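Local coordinates for hemolysin BL lytic component L1 (Bacillus cereus, PDB 7NMQ), which forms one lytic component of haemolysin BL, an alpha-helical pore-forming toxin, and probably acts with partner components to breach target-cell membranes, at residues Asn54-Leu57 and Asn58-Leu61; Gly45-Gly48 and Gly49-Lys53; Lys309-Asn312 and Thr313-Ala316; Ile121-Asn124 and Ser125-Thr129; Ser263-Ile266 and Gly267-Met271. One frame throughout, in Å; residues are numbered along the deposited sequence.

Interaction 1 (Asn54-Leu57 and Asn58-Leu61)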
loop_
_atom_site.group_PDB
_atom_site.type_symbol
_atom_site.label_atom_id
_atom_site.label_comp_id
_atom_site.label_asym_id
_atom_site.label_seq_id
_atom_site.Cartn_x
_atom_site.Cartn_y
_atom_site.Cartn_z
ATOM N N ASN A 54 8.827 -28.969 -3.261
ATOM C CA ASN A 54 7.828 -28.045 -3.825
ATOM C C ASN A 54 7.744 -26.772 -2.994
ATOM O O ASN A 54 7.616 -25.700 -3.580
ATOM C CB ASN A 54 6.486 -28.733 -3.939
ATOM C CG ASN A 54 6.550 -29.722 -5.072
ATOM O OD1 ASN A 54 7.244 -29.512 -6.056
ATOM N ND2 ASN A 54 5.735 -30.721 -5.012
ATOM N N ILE A 55 7.799 -26.892 -1.677
ATOM C CA ILE A 55 7.799 -25.701 -0.788
ATOM C C ILE A 55 8.985 -24.824 -1.130
ATOM O O ILE A 55 8.855 -23.601 -1.200
ATOM C CB ILE A 55 7.780 -26.137 0.670
ATOM C CG1 ILE A 55 6.371 -26.655 0.963
ATOM C CG2 ILE A 55 8.218 -24.992 1.564
ATOM C CD1 ILE A 55 6.205 -27.379 2.239
ATOM N N HIS A 56 10.165 -25.393 -1.302
ATOM C CA HIS A 56 11.335 -24.564 -1.627
ATOM C C HIS A 56 11.134 -23.849 -2.952
ATOM O O HIS A 56 11.499 -22.663 -3.049
ATOM C CB HIS A 56 12.586 -25.421 -1.702
ATOM C CG HIS A 56 13.042 -25.840 -0.349
ATOM N ND1 HIS A 56 13.877 -26.913 -0.187
ATOM C CD2 HIS A 56 12.824 -25.314 0.881
ATOM C CE1 HIS A 56 14.130 -27.049 1.120
ATOM N NE2 HIS A 56 13.504 -26.087 1.804
ATOM N N LEU A 57 10.538 -24.494 -3.953
ATOM C CA LEU A 57 10.233 -23.805 -5.225
ATOM C C LEU A 57 9.210 -22.689 -4.952
ATOM O O LEU A 57 9.342 -21.602 -5.536
ATOM C CB LEU A 57 9.653 -24.793 -6.238
ATOM C CG LEU A 57 10.617 -25.873 -6.682
ATOM C CD1 LEU A 57 9.941 -26.815 -7.680
ATOM C CD2 LEU A 57 11.885 -25.324 -7.241
ATOM N N ASN A 58 8.231 -22.935 -4.119
ATOM C CA ASN A 58 7.226 -21.901 -3.788
ATOM C C ASN A 58 7.914 -20.734 -3.100
ATOM O O ASN A 58 7.557 -19.561 -3.366
ATOM C CB ASN A 58 6.149 -22.397 -2.857
ATOM C CG ASN A 58 5.307 -23.525 -3.421
ATOM O OD1 ASN A 58 5.139 -23.727 -4.643
ATOM N ND2 ASN A 58 4.714 -24.229 -2.514
ATOM N N GLN A 59 8.892 -20.980 -2.238
ATOM C CA GLN A 59 9.543 -19.898 -1.467
ATOM C C GLN A 59 10.388 -19.086 -2.438
ATOM O O GLN A 59 10.447 -17.856 -2.312
ATOM C CB GLN A 59 10.375 -20.437 -0.292
ATOM C CG GLN A 59 9.523 -21.078 0.770
ATOM C CD GLN A 59 10.304 -21.525 1.978
ATOM O OE1 GLN A 59 10.973 -22.555 1.968
ATOM N NE2 GLN A 59 10.263 -20.718 2.994
ATOM N N GLU A 60 11.075 -19.730 -3.373
ATOM C CA GLU A 60 11.873 -18.979 -4.373
ATOM C C GLU A 60 10.928 -18.092 -5.193
ATOM O O GLU A 60 11.276 -16.934 -5.470
ATOM C CB GLU A 60 12.664 -19.959 -5.240
ATOM C CG GLU A 60 13.790 -20.635 -4.468
ATOM C CD GLU A 60 14.094 -22.057 -4.866
ATOM O OE1 GLU A 60 13.834 -22.453 -6.024
ATOM O OE2 GLU A 60 14.578 -22.753 -3.981
ATOM N N LEU A 61 9.747 -18.579 -5.560
ATOM C CA LEU A 61 8.828 -17.720 -6.335
ATOM C C LEU A 61 8.256 -16.613 -5.439
ATOM O O LEU A 61 8.055 -15.502 -5.934
ATOM C CB LEU A 61 7.712 -18.574 -6.916
ATOM C CG LEU A 61 6.784 -17.838 -7.874
ATOM C CD1 LEU A 61 7.546 -17.247 -9.046
ATOM C CD2 LEU A 61 5.752 -18.828 -8.364
#
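On the long helix 45-103 of this ClyA-like toxin, His56 and Gln59 reach from successive turns to the same strip of loop. They run abreast, with imidazole and amide nearly coplanar (15° between planes) and Gln59 OE1 in the ring plane at the edge, 3.5 Å from His56 CD2. The reason is a common partner: His56 NE2 hydrogen-bonds to Val37 O while Gln59 OE1 accepts from Val37 N, so the two polar ends hold both backbone groups of one residue. Ile55 CG2 closes on the same oxygen, 3.7 Å from Gln59 OE1. This is the i to i+3 and i to i+4 pattern of a helix face turned inward, its backbone bonds regular, as in Gln59 N to Ile55 O at 2.8 Å. Asn58 leaves on another side. Its chi1 of -62° keeps CG beside its own backbone N and 3.2 Å from Asn54 O, while ND2 donates to Asn152 OD1 of helix 107-154. Glu60 is tentative, since two conformers are deposited: in one of them OE1 passes 3.7 Å from Leu57 CD2, and OE2 is bonded to Asn36 ND2.

Interaction 2 (Gly45-Gly48 and Gly49-Lys53); sequences GSEG and GELLK
The carboxylates of Glu47 and Glu50 are the flat side-chain groups here, and that of Glu47 touches the side chain of Leu51. Its OE2 meets Leu51 CD1 at 3.8 Å, with Leu51 CG scarcely farther away, and the two side chains pass at a slant. The Glu50 carboxylate leads away from residues 45-48 and is met by a water. Both belong to the opening turns of helix 45-103, near the N-terminal end of this long helix, where the backbone ladder is already established: Gly49 N bonds to Gly45 O at 2.9 Å and Leu52 N to Gly48 O at 2.8 Å. Gly45 has a phi of 69°, a value that suits glycine, and its N is held by Asp43 OD1 just upstream. Both glutamate chains are bent at chi2. Glu47 has CG anti to the backbone N, and its bend (chi2 63°) brings OE2 beside the Leu51 methyl. In Glu50 the CG rests against Ser46 O at 3.5 Å. Leu52 packs on Val37, Leu39 and Leu44 of the preceding loop. Ser46 O has two donors: Glu50 N at 3.0 Å, and a water at 2.7 Å whose other hydrogen goes to Glu50 OE2 at 3.3 Å, tying the side chain back to the carbonyl of the previous turn.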
loop_
_atom_site.group_PDB
_atom_site.type_symbol
_atom_site.label_atom_id
_atom_site.label_comp_id
_atom_site.label_asym_id
_atom_site.label_seq_id
_atom_site.Cartn_x
_atom_site.Cartn_y
_atom_site.Cartn_z
ATOM N N GLY A 45 9.772 -39.137 4.861
ATOM C CA GLY A 45 9.341 -40.075 3.822
ATOM C C GLY A 45 9.369 -39.429 2.448
ATOM O O GLY A 45 9.677 -38.229 2.314
ATOM N N SER A 46 9.062 -40.190 1.419
ATOM C CA SER A 46 9.136 -39.678 0.041
ATOM C C SER A 46 8.069 -38.602 -0.126
ATOM O O SER A 46 8.325 -37.634 -0.855
ATOM C CB SER A 46 8.988 -40.787 -0.940
ATOM O OG SER A 46 10.194 -41.535 -0.993
ATOM N N GLU A 47 6.910 -38.793 0.497
ATOM C CA GLU A 47 5.766 -37.843 0.344
ATOM C C GLU A 47 6.219 -36.484 0.876
ATOM O O GLU A 47 6.160 -35.463 0.160
ATOM C CB GLU A 47 4.520 -38.292 1.097
ATOM C CG GLU A 47 3.395 -37.273 1.040
ATOM C CD GLU A 47 2.835 -36.959 -0.329
ATOM O OE1 GLU A 47 3.007 -37.802 -1.252
ATOM O OE2 GLU A 47 2.174 -35.880 -0.465
ATOM N N GLY A 48 6.807 -36.497 2.070
ATOM C CA GLY A 48 7.300 -35.278 2.708
ATOM C C GLY A 48 8.458 -34.663 1.950
ATOM O O GLY A 48 8.545 -33.443 1.853
ATOM N N GLY A 49 9.346 -35.470 1.390
ATOM C CA GLY A 49 10.468 -34.970 0.597
ATOM C C GLY A 49 9.995 -34.242 -0.630
ATOM O O GLY A 49 10.546 -33.207 -0.963
ATOM N N GLU A 50 8.950 -34.756 -1.270
ATOM C CA GLU A 50 8.379 -34.099 -2.463
ATOM C C GLU A 50 7.748 -32.772 -2.038
ATOM O O GLU A 50 7.924 -31.758 -2.749
ATOM C CB GLU A 50 7.393 -35.032 -3.150
ATOM C CG GLU A 50 8.044 -36.120 -3.954
ATOM C CD GLU A 50 8.926 -35.622 -5.093
ATOM O OE1 GLU A 50 8.508 -34.711 -5.823
ATOM O OE2 GLU A 50 10.073 -36.127 -5.207
ATOM N N LEU A 51 7.013 -32.780 -0.944
ATOM C CA LEU A 51 6.362 -31.545 -0.461
ATOM C C LEU A 51 7.425 -30.515 -0.121
ATOM O O LEU A 51 7.260 -29.346 -0.487
ATOM C CB LEU A 51 5.510 -31.845 0.767
ATOM C CG LEU A 51 4.223 -32.599 0.469
ATOM C CD1 LEU A 51 3.596 -33.105 1.731
ATOM C CD2 LEU A 51 3.237 -31.746 -0.286
ATOM N N LEU A 52 8.507 -30.936 0.517
ATOM C CA LEU A 52 9.600 -30.002 0.872
ATOM C C LEU A 52 10.228 -29.427 -0.406
ATOM O O LEU A 52 10.509 -28.232 -0.432
ATOM C CB LEU A 52 10.623 -30.745 1.745
ATOM C CG LEU A 52 11.833 -29.926 2.162
ATOM C CD1 LEU A 52 11.424 -28.732 3.000
ATOM C CD2 LEU A 52 12.785 -30.815 2.932
ATOM N N LYS A 53 10.514 -30.260 -1.413
ATOM C CA LYS A 53 11.064 -29.771 -2.707
ATOM C C LYS A 53 10.130 -28.705 -3.294
ATOM O O LYS A 53 10.606 -27.655 -3.749
ATOM C CB LYS A 53 11.281 -30.916 -3.702
ATOM C CG LYS A 53 11.323 -30.469 -5.161
ATOM C CD LYS A 53 11.530 -31.579 -6.164
ATOM C CE LYS A 53 11.435 -31.080 -7.585
ATOM N NZ LYS A 53 11.058 -32.144 -8.546
HETATM O O HOH W 1 10.667 -37.458 -2.270
#

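Interaction 3 (Lys309-Asn312 and Thr313-Ala316)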
loop_
_atom_site.group_PDB
_atom_site.type_symbol
_atom_site.label_atom_id
_atom_site.label_comp_id
_atom_site.label_asym_id
_atom_site.label_seq_id
_atom_site.Cartn_x
_atom_site.Cartn_y
_atom_site.Cartn_z
ATOM N N LYS A 309 -11.584 7.164 -10.943
ATOM C CA LYS A 309 -12.912 7.799 -10.831
ATOM C C LYS A 309 -12.738 9.305 -10.608
ATOM O O LYS A 309 -13.485 10.084 -11.247
ATOM C CB LYS A 309 -13.725 7.170 -9.703
ATOM C CG LYS A 309 -15.085 7.797 -9.432
ATOM C CD LYS A 309 -15.968 6.957 -8.515
ATOM C CE LYS A 309 -15.311 6.638 -7.196
ATOM N NZ LYS A 309 -14.805 7.864 -6.542
ATOM N N GLN A 310 -11.791 9.719 -9.772
ATOM C CA GLN A 310 -11.596 11.154 -9.458
ATOM C C GLN A 310 -11.096 11.867 -10.708
ATOM O O GLN A 310 -11.596 12.996 -10.983
ATOM C CB GLN A 310 -10.639 11.426 -8.324
ATOM C CG GLN A 310 -11.053 10.748 -7.039
ATOM C CD GLN A 310 -12.434 11.073 -6.534
ATOM O OE1 GLN A 310 -12.970 12.179 -6.696
ATOM N NE2 GLN A 310 -13.000 10.103 -5.835
ATOM N N TRP A 311 -10.190 11.260 -11.471
ATOM C CA TRP A 311 -9.748 11.929 -12.729
ATOM C C TRP A 311 -10.923 12.032 -13.701
ATOM O O TRP A 311 -11.057 13.062 -14.369
ATOM C CB TRP A 311 -8.586 11.175 -13.378
ATOM C CG TRP A 311 -7.242 11.358 -12.764
ATOM C CD1 TRP A 311 -6.482 10.342 -12.272
ATOM C CD2 TRP A 311 -6.493 12.567 -12.583
ATOM N NE1 TRP A 311 -5.289 10.838 -11.830
ATOM C CE2 TRP A 311 -5.253 12.205 -12.028
ATOM C CE3 TRP A 311 -6.701 13.912 -12.879
ATOM C CZ2 TRP A 311 -4.278 13.140 -11.710
ATOM C CZ3 TRP A 311 -5.718 14.831 -12.603
ATOM C CH2 TRP A 311 -4.507 14.454 -12.029
ATOM N N ASN A 312 -11.713 10.989 -13.815
ATOM C CA ASN A 312 -12.872 11.024 -14.735
ATOM C C ASN A 312 -13.873 12.112 -14.321
ATOM O O ASN A 312 -14.357 12.835 -15.195
ATOM C CB ASN A 312 -13.521 9.662 -14.830
ATOM C CG ASN A 312 -12.616 8.671 -15.523
ATOM O OD1 ASN A 312 -11.689 9.035 -16.238
ATOM N ND2 ASN A 312 -12.927 7.410 -15.348
ATOM N N THR A 313 -14.165 12.242 -13.041
ATOM C CA THR A 313 -15.080 13.282 -12.527
ATOM C C THR A 313 -14.493 14.653 -12.838
ATOM O O THR A 313 -15.248 15.570 -13.295
ATOM C CB THR A 313 -15.356 13.104 -11.043
ATOM O OG1 THR A 313 -15.986 11.816 -10.926
ATOM C CG2 THR A 313 -16.251 14.183 -10.494
ATOM N N MET A 314 -13.199 14.805 -12.631
ATOM C CA MET A 314 -12.535 16.098 -12.859
ATOM C C MET A 314 -12.614 16.421 -14.361
ATOM O O MET A 314 -12.846 17.583 -14.703
ATOM C CB MET A 314 -11.087 16.013 -12.379
ATOM C CG MET A 314 -10.368 17.314 -12.391
ATOM S SD MET A 314 -8.663 17.028 -11.975
ATOM C CE MET A 314 -8.864 16.415 -10.295
ATOM N N GLY A 315 -12.367 15.455 -15.245
ATOM C CA GLY A 315 -12.472 15.670 -16.701
ATOM C C GLY A 315 -13.875 16.135 -17.047
ATOM O O GLY A 315 -14.005 17.070 -17.846
ATOM N N ALA A 316 -14.908 15.558 -16.447
ATOM C CA ALA A 316 -16.308 16.005 -16.683
ATOM C C ALA A 316 -16.522 17.443 -16.214
ATOM O O ALA A 316 -17.168 18.221 -16.918
ATOM C CB ALA A 316 -17.285 15.106 -16.001
HETATM O O HOH W 2 -15.668 11.099 -8.533
#
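Trp311 and Met314 make a tentative Met-aromatic contact along helix 275-325, one of the long helices of the bundle that makes up this ClyA-like toxin. The caution is needed because Met314 has two deposited conformers; in the one described, SD is 3.7 Å from Trp311 CZ3 and 3.8 Å from CE3. It lies 4.7 Å from the centre of the six-membered ring and 65° off the ring normal, an oblique approach. The two side chains extend alongside each other. Met314 leaves with CG anti to the backbone N (chi1 -172°) and then bends at chi3, which carries CE round toward the CE3 corner of the indole. The pair is buried against Ile121 of helix 107-154 and Trp347 of helix 330-357, and Met314 also touches Leu10 of helix 10-33.

Main-chain hydrogen bonding is that of an uninterrupted alpha helix: Gly315 N to Trp311 O measures 2.9 Å at 162°, and the neighbouring i to i+4 bonds are much alike.

Polar side chains make the other contacts. Lys309 NZ and Gln310 NE2, both donors, come close to each other because each bonds to Asn306 OD1, a shared acceptor one turn earlier. Gln310 OE1 takes its stronger bond from Gly9 N, and Asn312 OD1 is paired with Ser125 OG across the helix interface. A water connects two further groups: it sits 2.5 Å from Thr313 OG1 and makes a weak bond to Gln310 OE1 at 3.4 Å.

Interaction 4 (Ile121-Asn124 and Ser125-Thr129); sequences INTN and SKEVT
A chi1 of -64° in Thr123 sends CG2 anti to the backbone N, along the helix toward Glu127, whose chain stays extended beyond CG. The two side chains consequently project in parallel from adjacent turns, with Thr123 CG2 3.9 Å from Glu127 OE2. The same threonine torsion puts OG1 on the other branch, beside the backbone N, where it hydrogen-bonds to Thr119 O of the preceding turn: methyl forward, hydroxyl back. Glu127 has its own CG close to the backbone, 3.4 Å from Thr123 O, the carbonyl that also receives Glu127 N at 2.9 Å. Its other oxygen, OE1, is doubly held, by a salt bridge to Lys79 NZ and a hydrogen bond from Asn83 ND2, and this pairing probably fixes the carboxylate while OE2 rests against the methyl.

Asn124 and Val128 repeat the i to i+4 relation on the adjoining face. Val128 CG2, anti to its carbonyl carbon, touches Asn124 O at 3.4 Å, and the backbone bond from Val128 N to that oxygen is somewhat long at 3.2 Å. Ser125 holds OG opposite its backbone N (chi1 172°), on the side of helix 275-325, whose Gln308 NE2 bonds to Ser125 O.

One side of helix 107-154 thus packs on two helices, while Asn122, Thr123 and Lys126 stay at the surface. Val128 and Asn124 meet Thr80 and Asn83 of helix 45-103, Asn124 and Ser125 lie against Trp311 of helix 275-325, and Ile121 touches both helices, through Tyr87 and Tyr318 respectively.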
loop_
_atom_site.group_PDB
_atom_site.type_symbol
_atom_site.label_atom_id
_atom_site.label_comp_id
_atom_site.label_asym_id
_atom_site.label_seq_id
_atom_site.Cartn_x
_atom_site.Cartn_y
_atom_site.Cartn_z
ATOM N N ILE A 121 -5.691 15.435 -17.922
ATOM C CA ILE A 121 -6.598 14.657 -17.050
ATOM C C ILE A 121 -6.895 13.327 -17.729
ATOM O O ILE A 121 -6.882 12.249 -17.055
ATOM C CB ILE A 121 -7.866 15.463 -16.742
ATOM C CG1 ILE A 121 -7.556 16.643 -15.844
ATOM C CG2 ILE A 121 -8.939 14.534 -16.180
ATOM C CD1 ILE A 121 -8.629 17.735 -15.851
ATOM N N ASN A 122 -7.232 13.369 -19.006
ATOM C CA ASN A 122 -7.636 12.124 -19.697
ATOM C C ASN A 122 -6.437 11.177 -19.790
ATOM O O ASN A 122 -6.602 9.969 -19.611
ATOM C CB ASN A 122 -8.170 12.408 -21.085
ATOM C CG ASN A 122 -9.524 13.072 -21.022
ATOM O OD1 ASN A 122 -10.231 13.013 -20.012
ATOM N ND2 ASN A 122 -9.904 13.685 -22.118
ATOM N N THR A 123 -5.252 11.691 -20.044
ATOM C CA THR A 123 -4.007 10.889 -20.085
ATOM C C THR A 123 -3.814 10.215 -18.726
ATOM O O THR A 123 -3.510 9.013 -18.687
ATOM C CB THR A 123 -2.775 11.718 -20.420
ATOM O OG1 THR A 123 -2.936 12.217 -21.737
ATOM C CG2 THR A 123 -1.465 10.964 -20.343
ATOM N N ASN A 124 -3.974 10.966 -17.639
ATOM C CA ASN A 124 -3.772 10.456 -16.274
ATOM C C ASN A 124 -4.789 9.367 -15.997
ATOM O O ASN A 124 -4.411 8.362 -15.379
ATOM C CB ASN A 124 -3.791 11.570 -15.255
ATOM C CG ASN A 124 -2.591 12.474 -15.420
ATOM O OD1 ASN A 124 -1.609 12.137 -16.087
ATOM N ND2 ASN A 124 -2.666 13.609 -14.779
ATOM N N SER A 125 -6.036 9.549 -16.419
ATOM C CA SER A 125 -7.069 8.519 -16.198
ATOM C C SER A 125 -6.672 7.250 -16.953
ATOM O O SER A 125 -6.754 6.136 -16.375
ATOM C CB SER A 125 -8.406 9.006 -16.649
ATOM O OG SER A 125 -9.318 7.931 -16.580
ATOM N N LYS A 126 -6.249 7.393 -18.201
ATOM C CA LYS A 126 -5.901 6.224 -19.049
ATOM C C LYS A 126 -4.716 5.475 -18.413
ATOM O O LYS A 126 -4.685 4.210 -18.432
ATOM C CB LYS A 126 -5.574 6.643 -20.481
ATOM C CG LYS A 126 -5.431 5.508 -21.478
ATOM C CD LYS A 126 -4.998 5.997 -22.862
ATOM C CE LYS A 126 -4.618 4.854 -23.778
ATOM N NZ LYS A 126 -5.817 4.113 -24.241
ATOM N N GLU A 127 -3.735 6.204 -17.891
ATOM C CA GLU A 127 -2.528 5.598 -17.295
ATOM C C GLU A 127 -2.930 4.783 -16.070
ATOM O O GLU A 127 -2.348 3.690 -15.873
ATOM C CB GLU A 127 -1.467 6.612 -16.918
ATOM C CG GLU A 127 -0.736 7.186 -18.127
ATOM C CD GLU A 127 0.603 7.853 -17.818
ATOM O OE1 GLU A 127 1.204 7.629 -16.686
ATOM O OE2 GLU A 127 1.080 8.566 -18.717
ATOM N N VAL A 128 -3.894 5.240 -15.277
ATOM C CA VAL A 128 -4.300 4.454 -14.085
ATOM C C VAL A 128 -4.850 3.118 -14.563
ATOM O O VAL A 128 -4.588 2.106 -13.908
ATOM C CB VAL A 128 -5.324 5.142 -13.163
ATOM C CG1 VAL A 128 -5.734 4.237 -12.014
ATOM C CG2 VAL A 128 -4.773 6.415 -12.614
ATOM N N THR A 129 -5.661 3.078 -15.608
ATOM C CA THR A 129 -6.212 1.821 -16.161
ATOM C C THR A 129 -5.075 0.831 -16.414
ATOM O O THR A 129 -5.220 -0.370 -16.063
ATOM C CB THR A 129 -6.988 2.060 -17.453
ATOM O OG1 THR A 129 -8.124 2.793 -17.008
ATOM C CG2 THR A 129 -7.358 0.774 -18.154
#

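Interaction 5 (Ser263-Ile266 and Gly267-Met271); sequences SNKI and GELSM
The carbonyls of Ser263 to Ile266 receive the amides of Gly267 to Ser270 in an unbroken alpha-helical ladder, part of helix 247-272. Glu268 N reaches Asn264 O at 2.9 Å, whereas Gly267 N meets Ser263 O at 3.1 Å with a straighter N-H (166°). On this frame Lys265 runs nearly perpendicular to Glu268, its CD 4.1 Å from Glu268 OE1. A bend at chi2 (68°) turns the lysine chain along the helix, placing NZ 4.2 Å from Leu269 CD2. Leu269 in turn rests CG on Lys265 O at 3.4 Å. The apolar side of the turn, Ile266 and Leu269, faces helix 173-200, where Ile266 meets Arg184 and Leu269 meets Ile180; Ile266 also touches Thr225 and Thr227 of the two-stranded hairpin. In the ClyA-like family such a hairpin lies in the head of the toxin, so this helix probably backs the membrane-directed end. Lys265 NZ and Glu268 OE1 remain 4.7 Å apart, and the lysine's ion pair with Glu179 is long and weak. Electrostatic attraction without a close salt bridge is therefore the likely contribution of these charges, and the firmer packing comes from the leucine and isoleucine.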
loop_
_atom_site.group_PDB
_atom_site.type_symbol
_atom_site.label_atom_id
_atom_site.label_comp_id
_atom_site.label_asym_id
_atom_site.label_seq_id
_atom_site.Cartn_x
_atom_site.Cartn_y
_atom_site.Cartn_z
ATOM N N SER A 263 5.613 -9.504 17.564
ATOM C CA SER A 263 6.893 -9.833 16.882
ATOM C C SER A 263 7.845 -10.465 17.898
ATOM O O SER A 263 8.486 -11.457 17.559
ATOM C CB SER A 263 7.490 -8.622 16.255
ATOM O OG SER A 263 6.622 -8.191 15.230
ATOM N N ASN A 264 7.917 -9.915 19.095
ATOM C CA ASN A 264 8.798 -10.473 20.144
ATOM C C ASN A 264 8.344 -11.889 20.487
ATOM O O ASN A 264 9.184 -12.800 20.541
ATOM C CB ASN A 264 8.782 -9.552 21.359
ATOM C CG ASN A 264 9.780 -9.980 22.383
ATOM O OD1 ASN A 264 9.542 -10.935 23.122
ATOM N ND2 ASN A 264 10.882 -9.263 22.393
ATOM N N LYS A 265 7.048 -12.080 20.640
ATOM C CA LYS A 265 6.502 -13.400 21.005
ATOM C C LYS A 265 6.814 -14.427 19.920
ATOM O O LYS A 265 7.140 -15.601 20.241
ATOM C CB LYS A 265 5.008 -13.319 21.306
ATOM C CG LYS A 265 4.328 -14.655 21.626
ATOM C CD LYS A 265 4.728 -15.299 22.906
ATOM C CE LYS A 265 3.896 -16.534 23.179
ATOM N NZ LYS A 265 4.475 -17.326 24.278
ATOM N N ILE A 266 6.672 -14.056 18.656
ATOM C CA ILE A 266 6.916 -15.014 17.560
ATOM C C ILE A 266 8.392 -15.397 17.616
ATOM O O ILE A 266 8.729 -16.588 17.458
ATOM C CB ILE A 266 6.518 -14.404 16.203
ATOM C CG1 ILE A 266 4.992 -14.241 16.150
ATOM C CG2 ILE A 266 7.109 -15.210 15.065
ATOM C CD1 ILE A 266 4.450 -13.582 14.894
ATOM N N GLY A 267 9.280 -14.432 17.821
ATOM C CA GLY A 267 10.710 -14.755 17.944
ATOM C C GLY A 267 10.966 -15.678 19.113
ATOM O O GLY A 267 11.812 -16.601 18.975
ATOM N N GLU A 268 10.292 -15.473 20.231
ATOM C CA GLU A 268 10.451 -16.308 21.441
ATOM C C GLU A 268 10.013 -17.743 21.138
ATOM O O GLU A 268 10.698 -18.698 21.521
ATOM C CB GLU A 268 9.633 -15.761 22.603
ATOM C CG GLU A 268 10.176 -14.503 23.243
ATOM C CD GLU A 268 9.455 -14.108 24.528
ATOM O OE1 GLU A 268 8.298 -14.608 24.762
ATOM O OE2 GLU A 268 10.035 -13.314 25.308
ATOM N N LEU A 269 8.895 -17.923 20.443
ATOM C CA LEU A 269 8.421 -19.278 20.084
ATOM C C LEU A 269 9.496 -19.973 19.241
ATOM O O LEU A 269 9.720 -21.219 19.382
ATOM C CB LEU A 269 7.108 -19.207 19.315
ATOM C CG LEU A 269 5.919 -18.812 20.173
ATOM C CD1 LEU A 269 4.714 -18.571 19.300
ATOM C CD2 LEU A 269 5.612 -19.902 21.207
ATOM N N SER A 270 10.063 -19.257 18.280
ATOM C CA SER A 270 11.092 -19.816 17.362
ATOM C C SER A 270 12.360 -20.179 18.143
ATOM O O SER A 270 12.943 -21.259 17.899
ATOM C CB SER A 270 11.392 -18.819 16.278
ATOM O OG SER A 270 10.337 -18.763 15.341
ATOM N N MET A 271 12.813 -19.318 19.061
ATOM C CA MET A 271 14.065 -19.570 19.844
ATOM C C MET A 271 13.965 -20.893 20.599
ATOM O O MET A 271 14.976 -21.614 20.696
ATOM C CB MET A 271 14.271 -18.459 20.874
ATOM C CG MET A 271 14.878 -17.284 20.269
ATOM S SD MET A 271 14.841 -15.910 21.416
ATOM C CE MET A 271 15.297 -14.571 20.312
#

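In the fold
Interactions 3 and 4 meet directly, centres about 10 Å apart: Asn312 OD1 and Ser125 OG, 2.6 Å apart, make a probable hydrogen bond, and Ile121 CG2 is 3.2 Å from Trp311 O, so helices 107-154 and 275-325 meet at these two turns. Interactions 1 and 2 adjoin along helix 45-103, their centres about 13 Å apart, and lie on the opposite side of the chain's centre from interaction 3; interaction 2 is about 54 Å from it, centre to centre. Interaction 5 stands nearer that same end, with nearest atoms about 13 Å from interaction 1. Its helix begins at the end of the second of two predicted membrane-spanning stretches, whereas interactions 3 and 4 belong to the far part of the helical bundle.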